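Local atomic coordinates of TouB protein (Pseudomonas stutzeri, PDB entry 2INC), a protein that is a small ubiquitin-like component of the toluene/o-xylene monooxygenase system, which is thought to hydroxylate aromatic hydrocarbons. Residues Val17-Glu22 and Ala29-Tyr34. Sequence-based numbering, arbitrary orientation.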
loop_
_atom_site.group_PDB
_atom_site.type_symbol
_atom_site.label_atom_id
_atom_site.label_comp_id
_atom_site.label_asym_id
_atom_site.label_seq_id
_atom_site.Cartn_x
_atom_site.Cartn_y
_atom_site.Cartn_z
ATOM N N VAL C 17 51.067 9.339 -17.573
ATOM C CA VAL C 17 51.711 10.424 -18.331
ATOM C C VAL C 17 52.662 9.745 -19.330
ATOM O O VAL C 17 53.636 9.099 -18.919
ATOM C CB VAL C 17 52.499 11.372 -17.404
ATOM C CG1 VAL C 17 53.221 12.439 -18.201
ATOM C CG2 VAL C 17 51.576 12.045 -16.414
ATOM N N PRO C 18 52.332 9.815 -20.624
ATOM C CA PRO C 18 53.275 9.324 -21.625
ATOM C C PRO C 18 54.483 10.256 -21.705
ATOM O O PRO C 18 54.347 11.488 -21.664
ATOM C CB PRO C 18 52.472 9.357 -22.932
ATOM C CG PRO C 18 51.371 10.308 -22.713
ATOM C CD PRO C 18 51.099 10.353 -21.222
ATOM N N VAL C 19 55.664 9.674 -21.721
ATOM C CA VAL C 19 56.874 10.465 -21.882
ATOM C C VAL C 19 57.579 9.872 -23.098
ATOM O O VAL C 19 57.081 8.920 -23.683
ATOM C CB VAL C 19 57.791 10.423 -20.622
ATOM C CG1 VAL C 19 57.113 11.063 -19.426
ATOM C CG2 VAL C 19 58.235 9.022 -20.291
ATOM N N ASP C 20 58.721 10.433 -23.479
ATOM C CA ASP C 20 59.530 9.872 -24.565
ATOM C C ASP C 20 60.799 9.239 -24.014
ATOM O O ASP C 20 61.347 9.744 -23.045
ATOM C CB ASP C 20 59.931 10.989 -25.509
ATOM C CG ASP C 20 60.478 10.458 -26.807
ATOM O OD1 ASP C 20 59.660 10.151 -27.717
ATOM O OD2 ASP C 20 61.725 10.354 -26.894
ATOM N N THR C 21 61.275 8.153 -24.622
ATOM C CA THR C 21 62.523 7.499 -24.169
ATOM C C THR C 21 63.756 8.442 -24.249
ATOM O O THR C 21 64.749 8.269 -23.532
ATOM C CB THR C 21 62.786 6.179 -24.962
ATOM O OG1 THR C 21 62.687 6.424 -26.377
ATOM C CG2 THR C 21 61.751 5.111 -24.605
ATOM N N GLU C 22 63.639 9.474 -25.078
ATOM C CA GLU C 22 64.670 10.509 -25.203
ATOM C C GLU C 22 64.558 11.690 -24.205
ATOM O O GLU C 22 65.460 12.531 -24.126
ATOM C CB GLU C 22 64.681 11.014 -26.653
ATOM C CG GLU C 22 64.924 9.905 -27.684
ATOM C CD GLU C 22 66.124 9.026 -27.310
ATOM O OE1 GLU C 22 65.974 7.767 -27.255
ATOM O OE2 GLU C 22 67.206 9.602 -27.041
ATOM N N ALA C 29 59.496 15.733 -15.882
ATOM C CA ALA C 29 58.825 16.506 -14.829
ATOM C C ALA C 29 57.905 17.562 -15.433
ATOM O O ALA C 29 56.776 17.796 -14.949
ATOM C CB ALA C 29 59.848 17.119 -13.877
ATOM N N GLU C 30 58.367 18.182 -16.515
ATOM C CA GLU C 30 57.543 19.126 -17.277
ATOM C C GLU C 30 56.232 18.493 -17.737
ATOM O O GLU C 30 55.148 19.043 -17.509
ATOM C CB GLU C 30 58.343 19.640 -18.492
ATOM C CG GLU C 30 57.547 20.394 -19.542
ATOM C CD GLU C 30 57.150 21.814 -19.092
ATOM O OE1 GLU C 30 57.450 22.183 -17.914
ATOM O OE2 GLU C 30 56.535 22.562 -19.921
ATOM N N LYS C 31 56.345 17.355 -18.405
ATOM C CA LYS C 31 55.213 16.611 -18.903
ATOM C C LYS C 31 54.257 16.222 -17.783
ATOM O O LYS C 31 53.063 16.378 -17.926
ATOM C CB LYS C 31 55.680 15.384 -19.683
ATOM C CG LYS C 31 55.958 15.713 -21.152
ATOM C CD LYS C 31 56.776 14.633 -21.795
ATOM C CE LYS C 31 56.894 14.827 -23.287
ATOM N NZ LYS C 31 57.865 13.818 -23.833
ATOM N N CYS C 32 54.792 15.752 -16.673
ATOM C CA CYS C 32 53.991 15.496 -15.473
ATOM C C CYS C 32 53.320 16.751 -14.908
ATOM O O CYS C 32 52.096 16.762 -14.670
ATOM C CB CYS C 32 54.872 14.847 -14.410
ATOM S SG CYS C 32 55.440 13.207 -14.956
ATOM N N ALA C 33 54.112 17.818 -14.709
ATOM C CA ALA C 33 53.632 19.069 -14.135
ATOM C C ALA C 33 52.378 19.534 -14.828
ATOM O O ALA C 33 51.484 20.066 -14.185
ATOM C CB ALA C 33 54.728 20.177 -14.246
ATOM N N TYR C 34 52.312 19.316 -16.136
ATOM C CA TYR C 34 51.193 19.732 -16.951
ATOM C C TYR C 34 49.832 19.209 -16.411
ATOM O O TYR C 34 48.779 19.825 -16.617
ATOM C CB TYR C 34 51.432 19.235 -18.380
ATOM C CG TYR C 34 50.316 19.563 -19.323
ATOM C CD1 TYR C 34 50.298 20.773 -20.009
ATOM C CD2 TYR C 34 49.259 18.687 -19.523
ATOM C CE1 TYR C 34 49.256 21.095 -20.876
ATOM C CE2 TYR C 34 48.200 19.012 -20.386
ATOM C CZ TYR C 34 48.221 20.209 -21.058
ATOM O OH TYR C 34 47.193 20.543 -21.917
#
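Lys-31 NZ reaches the end of strand 14-19 and lies 3.5 Å from Asp-20 N, though the two are not bonded to each other: both turn to Asp-23 OD2, the ammonium through a salt bridge and the amide through a hydrogen bond. One carboxylate oxygen therefore draws the lysine and the strand end together. Asp-20 carries its own carboxylate the other way, and Asp-20 OD1 stays 5.6 Å from Lys-31 NZ. Asp-20 OD2 instead accepts Glu-22 N at 2.8 Å, on the anti side and 30° out of the carboxylate plane, closing an Asx turn just after the strand. The lysine chain, extended beyond CG, runs alongside the strand backbone, with Lys-31 CD 4.0 Å from Pro-18 O and close to Val-19 CA. Nearer the helix backbone a methyl group makes the contact, without a polar bond. Val-17 has CG1 anti to its N (chi1 177°), which sets this methyl against the helix, 3.9 Å from Lys-31 C. Val-17 CG1 also meets Cys-32 SG at 4.0 Å, and the Cys-32 side chain packs on Ile-4 and Ser-6 of strand 2-8 and Ile-79 of strand 76-82. The helix packs against the mixed sheet of this ubiquitin-like fold, segment 29-33 running nearly antiparallel to strand 17-19, at 155°, with axes 8.6 Å apart. No hydrogen bond joins the two segments directly; they meet through Val-17 against the Lys-31 backbone and Cys-32, and through the aliphatic part of Lys-31, while the charged end is tied through Asp-23, whose negative charge probably favours the protonated amine.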